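Local coordinates for hypothetical protein PA3352 (Pseudomonas aeruginosa, PDB 2FUP) that is a putative flagella synthesis protein of the FlgN family, which probably acts as an export chaperone for flagellar hook-filament junction proteins, at residues 14-19 and 99-104; 27-32 and 46-51. All blocks are in the same frame, centred on the assembly; numbering follows the deposited sequence.

Contact 1: 14-19 and 99-104; sequences EDIGHA and GELLER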
loop_
_atom_site.group_PDB
_atom_site.type_symbol
_atom_site.label_atom_id
_atom_site.label_comp_id
_atom_site.label_asym_id
_atom_site.label_seq_id
_atom_site.Cartn_x
_atom_site.Cartn_y
_atom_site.Cartn_z
ATOM N N GLU A 14 9.083 3.046 -0.167
ATOM C CA GLU A 14 8.156 4.166 -0.241
ATOM C C GLU A 14 6.734 3.743 0.094
ATOM O O GLU A 14 6.037 4.400 0.866
ATOM C CB GLU A 14 8.142 4.754 -1.652
ATOM C CG GLU A 14 9.405 5.476 -2.038
ATOM C CD GLU A 14 9.398 6.090 -3.448
ATOM O OE1 GLU A 14 8.303 6.084 -4.104
ATOM O OE2 GLU A 14 10.498 6.592 -3.867
ATOM N N ASP A 15 6.319 2.595 -0.422
ATOM C CA ASP A 15 4.941 2.168 -0.203
ATOM C C ASP A 15 4.684 1.717 1.220
ATOM O O ASP A 15 3.580 1.922 1.737
ATOM C CB ASP A 15 4.498 1.131 -1.252
ATOM C CG ASP A 15 4.119 1.782 -2.553
ATOM O OD1 ASP A 15 3.540 1.134 -3.446
ATOM O OD2 ASP A 15 4.240 2.978 -2.579
ATOM N N ILE A 16 5.663 1.113 1.887
ATOM C CA ILE A 16 5.528 0.783 3.337
ATOM C C ILE A 16 5.277 2.093 4.139
ATOM O O ILE A 16 4.415 2.164 5.005
ATOM C CB ILE A 16 6.703 -0.039 3.842
ATOM C CG1 ILE A 16 6.578 -1.482 3.329
ATOM C CG2 ILE A 16 6.727 -0.033 5.351
ATOM C CD1 ILE A 16 7.866 -2.215 3.304
ATOM N N GLY A 17 6.024 3.134 3.801
ATOM C CA GLY A 17 5.833 4.438 4.487
ATOM C C GLY A 17 4.437 4.928 4.206
ATOM O O GLY A 17 3.770 5.411 5.118
ATOM N N HIS A 18 4.023 4.906 2.938
ATOM C CA HIS A 18 2.692 5.441 2.628
ATOM C C HIS A 18 1.571 4.586 3.239
ATOM O O HIS A 18 0.563 5.143 3.669
ATOM C CB HIS A 18 2.495 5.622 1.132
ATOM C CG HIS A 18 3.505 6.508 0.501
ATOM N ND1 HIS A 18 3.981 7.647 1.106
ATOM C CD2 HIS A 18 4.116 6.424 -0.701
ATOM C CE1 HIS A 18 4.836 8.245 0.278
ATOM N NE2 HIS A 18 4.969 7.495 -0.803
ATOM N N ALA A 19 1.719 3.264 3.258
ATOM C CA ALA A 19 0.719 2.400 3.852
ATOM C C ALA A 19 0.642 2.606 5.353
ATOM O O ALA A 19 -0.424 2.606 5.919
ATOM C CB ALA A 19 0.997 0.959 3.519
ATOM N N GLY A 99 2.251 -6.329 2.064
ATOM C CA GLY A 99 1.002 -7.048 1.951
ATOM C C GLY A 99 0.223 -7.042 3.249
ATOM O O GLY A 99 -1.001 -6.845 3.266
ATOM N N GLU A 100 0.902 -7.182 4.412
ATOM C CA GLU A 100 0.201 -7.139 5.678
ATOM C C GLU A 100 -0.399 -5.743 5.903
ATOM O O GLU A 100 -1.548 -5.642 6.313
ATOM C CB GLU A 100 1.192 -7.409 6.794
ATOM C CG GLU A 100 0.602 -7.411 8.155
ATOM C CD GLU A 100 1.668 -7.627 9.209
ATOM O OE1 GLU A 100 2.207 -8.720 9.324
ATOM O OE2 GLU A 100 1.938 -6.687 9.978
ATOM N N LEU A 101 0.385 -4.710 5.623
ATOM C CA LEU A 101 -0.108 -3.339 5.880
ATOM C C LEU A 101 -1.292 -3.014 4.993
ATOM O O LEU A 101 -2.224 -2.361 5.448
ATOM C CB LEU A 101 1.001 -2.335 5.632
ATOM C CG LEU A 101 2.105 -2.229 6.694
ATOM C CD1 LEU A 101 3.299 -1.428 6.235
ATOM C CD2 LEU A 101 1.536 -1.562 7.990
ATOM N N LEU A 102 -1.262 -3.431 3.735
ATOM C CA LEU A 102 -2.402 -3.131 2.839
ATOM C C LEU A 102 -3.653 -3.837 3.320
ATOM O O LEU A 102 -4.785 -3.311 3.278
ATOM C CB LEU A 102 -2.091 -3.462 1.389
ATOM C CG LEU A 102 -1.005 -2.646 0.742
ATOM C CD1 LEU A 102 -0.650 -3.140 -0.694
ATOM C CD2 LEU A 102 -1.372 -1.148 0.743
ATOM N N GLU A 103 -3.498 -5.059 3.832
ATOM C CA GLU A 103 -4.632 -5.772 4.330
ATOM C C GLU A 103 -5.166 -5.070 5.605
ATOM O O GLU A 103 -6.402 -4.935 5.808
ATOM C CB GLU A 103 -4.234 -7.249 4.614
ATOM C CG GLU A 103 -5.293 -8.058 5.378
ATOM C CD GLU A 103 -4.838 -9.537 5.598
ATOM O OE1 GLU A 103 -5.057 -10.339 4.681
ATOM O OE2 GLU A 103 -4.313 -9.875 6.690
ATOM N N ARG A 104 -4.275 -4.628 6.495
ATOM C CA ARG A 104 -4.691 -3.897 7.669
ATOM C C ARG A 104 -5.455 -2.626 7.278
ATOM O O ARG A 104 -6.483 -2.306 7.902
ATOM C CB ARG A 104 -3.462 -3.528 8.507
ATOM C CG ARG A 104 -2.827 -4.710 9.220
ATOM C CD ARG A 104 -1.509 -4.349 9.890
ATOM N NE ARG A 104 -1.712 -3.594 11.130
ATOM C CZ ARG A 104 -0.762 -2.901 11.782
ATOM N NH1 ARG A 104 0.484 -2.814 11.305
ATOM N NH2 ARG A 104 -1.073 -2.269 12.925
#

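Contact 2: 27-32 and 46-51; sequences DEEFQA and GAKQPL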
loop_
_atom_site.group_PDB
_atom_site.type_symbol
_atom_site.label_atom_id
_atom_site.label_comp_id
_atom_site.label_asym_id
_atom_site.label_seq_id
_atom_site.Cartn_x
_atom_site.Cartn_y
_atom_site.Cartn_z
ATOM N N ASP A 27 -7.142 5.177 11.207
ATOM C CA ASP A 27 -7.379 5.093 12.640
ATOM C C ASP A 27 -7.803 6.475 13.178
ATOM O O ASP A 27 -8.675 6.606 14.073
ATOM C CB ASP A 27 -6.094 4.711 13.357
ATOM C CG ASP A 27 -6.281 4.604 14.868
ATOM O OD1 ASP A 27 -7.123 3.773 15.249
ATOM O OD2 ASP A 27 -5.557 5.300 15.646
ATOM N N GLU A 28 -7.184 7.547 12.657
ATOM C CA GLU A 28 -7.522 8.888 13.088
ATOM C C GLU A 28 -9.021 9.150 12.728
ATOM O O GLU A 28 -9.788 9.779 13.464
ATOM C CB GLU A 28 -6.569 9.894 12.443
ATOM C CG GLU A 28 -6.806 11.289 12.900
ATOM C CD GLU A 28 -5.663 12.255 12.568
ATOM O OE1 GLU A 28 -4.610 11.733 12.118
ATOM O OE2 GLU A 28 -5.832 13.502 12.683
ATOM N N GLU A 29 -9.390 8.719 11.519
ATOM C CA GLU A 29 -10.775 8.833 11.100
ATOM C C GLU A 29 -11.776 8.028 11.983
ATOM O O GLU A 29 -12.828 8.510 12.320
ATOM C CB GLU A 29 -10.865 8.431 9.621
ATOM C CG GLU A 29 -12.240 8.468 9.023
ATOM C CD GLU A 29 -12.195 7.938 7.598
ATOM O OE1 GLU A 29 -11.764 8.683 6.682
ATOM O OE2 GLU A 29 -12.517 6.752 7.404
ATOM N N PHE A 30 -11.398 6.828 12.360
ATOM C CA PHE A 30 -12.166 6.028 13.324
ATOM C C PHE A 30 -12.392 6.824 14.600
ATOM O O PHE A 30 -13.530 6.921 15.127
ATOM C CB PHE A 30 -11.423 4.717 13.599
ATOM C CG PHE A 30 -12.046 3.883 14.607
ATOM C CD1 PHE A 30 -13.289 3.367 14.399
ATOM C CD2 PHE A 30 -11.342 3.582 15.763
ATOM C CE1 PHE A 30 -13.885 2.552 15.376
ATOM C CE2 PHE A 30 -11.925 2.796 16.757
ATOM C CZ PHE A 30 -13.180 2.290 16.565
ATOM N N GLN A 31 -11.323 7.448 15.100
ATOM C CA GLN A 31 -11.475 8.234 16.334
ATOM C C GLN A 31 -12.438 9.400 16.159
ATOM O O GLN A 31 -13.271 9.750 16.996
ATOM C CB GLN A 31 -10.126 8.757 16.796
ATOM C CG GLN A 31 -9.213 7.641 17.219
ATOM C CD GLN A 31 -7.834 8.127 17.603
ATOM O OE1 GLN A 31 -7.662 9.118 18.341
ATOM N NE2 GLN A 31 -6.833 7.456 17.082
ATOM N N ALA A 32 -12.271 10.086 15.030
ATOM C CA ALA A 32 -13.174 11.166 14.709
ATOM C C ALA A 32 -14.616 10.714 14.632
ATOM O O ALA A 32 -15.495 11.425 15.097
ATOM C CB ALA A 32 -12.796 11.783 13.369
ATOM N N GLY A 46 -8.787 14.427 2.511
ATOM C CA GLY A 46 -7.818 15.196 1.713
ATOM C C GLY A 46 -6.413 14.699 1.988
ATOM O O GLY A 46 -5.587 14.656 1.107
ATOM N N ALA A 47 -6.145 14.304 3.216
ATOM C CA ALA A 47 -4.845 13.778 3.552
ATOM C C ALA A 47 -4.593 12.393 2.941
ATOM O O ALA A 47 -3.438 12.027 2.650
ATOM C CB ALA A 47 -4.686 13.723 5.083
ATOM N N LYS A 48 -5.652 11.584 2.806
ATOM C CA LYS A 48 -5.536 10.209 2.263
ATOM C C LYS A 48 -5.306 10.235 0.766
ATOM O O LYS A 48 -4.726 9.265 0.266
ATOM C CB LYS A 48 -6.788 9.390 2.548
ATOM C CG LYS A 48 -6.981 9.065 3.961
ATOM C CD LYS A 48 -8.050 8.007 4.189
ATOM C CE LYS A 48 -9.420 8.480 3.852
ATOM N NZ LYS A 48 -10.390 7.355 4.148
ATOM N N GLN A 49 -5.766 11.308 0.082
ATOM C CA GLN A 49 -5.703 11.384 -1.404
ATOM C C GLN A 49 -4.299 11.203 -1.965
ATOM O O GLN A 49 -4.069 10.280 -2.754
ATOM C CB GLN A 49 -6.319 12.696 -1.945
ATOM C CG GLN A 49 -7.807 12.893 -1.707
ATOM C CD GLN A 49 -8.592 11.626 -1.838
ATOM O OE1 GLN A 49 -9.141 11.109 -0.865
ATOM N NE2 GLN A 49 -8.626 11.088 -3.045
ATOM N N PRO A 50 -3.354 12.052 -1.577
ATOM C CA PRO A 50 -2.029 11.840 -2.181
ATOM C C PRO A 50 -1.433 10.461 -1.884
ATOM O O PRO A 50 -0.618 9.964 -2.659
ATOM C CB PRO A 50 -1.172 12.930 -1.570
ATOM C CG PRO A 50 -1.986 13.443 -0.358
ATOM C CD PRO A 50 -3.392 13.235 -0.699
ATOM N N LEU A 51 -1.810 9.846 -0.772
ATOM C CA LEU A 51 -1.237 8.555 -0.427
ATOM C C LEU A 51 -1.785 7.473 -1.326
ATOM O O LEU A 51 -1.086 6.543 -1.721
ATOM C CB LEU A 51 -1.531 8.177 1.064
ATOM C CG LEU A 51 -0.806 9.082 2.027
ATOM C CD1 LEU A 51 -1.298 8.752 3.437
ATOM C CD2 LEU A 51 0.690 8.961 1.921
#

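Contact 1: 14-19 and 99-104
Leu-101 and Ala-19 carry the packing between two near-parallel helices of an all-helical bundle, helix 7-34 and helix 88-114. The two short segments run the same way with 25° between their directions, and their axes come within 9.6 Å. Ala-19 sets the spacing: with only a methyl group directed at the partner helix, it lets its CA lie 6.1 Å from the CA of Leu-101, and its CB rests against CB of Leu-101 at 3.9 Å. Beyond that point the leucine reaches past the alanine to the preceding turn of helix 7-34. Its CG stands anti to the carbonyl carbon (chi1 -75°), and the branch ends with CD1 3.8 Å from CG2 of Ile-16; the two side chains cross at about a right angle. The same CD1 lies 4.0 Å from the backbone O of Ile-16, so the methyl sits over the helix surface as well as against the branched side chain. Ile-16 also touches Arg-94 and Glu-97, and Ala-19 touches Leu-98, all earlier on helix 88-114. No hydrogen bond joins the segments, and the residues that touch are buried. Leu-102 also touches Leu-127 and Leu-130 of helix 121-130, so a third helix packs against the same leucine. Toward helix 7-34, its CD2 methyl lies 4.2 Å from CB of Ala-19.

Contact 2: 27-32 and 46-51
Glu-29 and Lys-48 meet through a single buried salt bridge, in which NZ of Lys-48 donates to OE1 of Glu-29 at 3.2 Å. The ammonium reaches the syn side of that oxygen, 21° out of the carboxylate plane, while OE2 of Glu-29 stays 3.9 Å from NZ. Behind the charge, CE of Lys-48 lies 3.7 Å from the same OE1. The two side chains cross at about a right angle. Each has to span a good part of the gap, because the CA atoms of Glu-29 and Lys-48 are 10.4 Å apart: Glu-29 does so with CG anti to its backbone nitrogen (chi1 179°) and an extended chain beyond, whereas Lys-48 bends at chi3 (-68°). Both charged ends have further partners. OE2 of Glu-29 accepts a hydrogen bond from ND2 of Asn-112 and a weak one from Gln-120, and NZ of Lys-48 donates to the backbone O of Asn-119. The second carboxylate oxygen is therefore held separately from the first, which should restrict rotation of the group. Apolar neighbours flank the pair, Leu-44 against Glu-29 and Leu-22 against Lys-48. The arrangement is a buried interhelical salt bridge within a helical bundle, tying the hairpin of helices 7-34 and 39-68 to helix 88-114 and the segment that follows it.

Both contacts draw on helix 7-34, between three and four turns apart along it, and their centres are about 14 Å apart. Contact 1 sits about 4 Å from the centre of the chain and is wholly apolar, whereas the centre of contact 2 is about 14 Å from the centre of the chain and the contact is polar. In the conformer of His-18 given, one of two, ND1 lies 3.6 Å from CD2 of Leu-51, a packing contact that joins the two sites. Contact 2 spans a short hairpin, and contact 1 closes a far longer excursion of the chain that includes it. A bound methylpentanediol, probably from the crystallisation liquor, lies about 4 Å from the side chain of Leu-102.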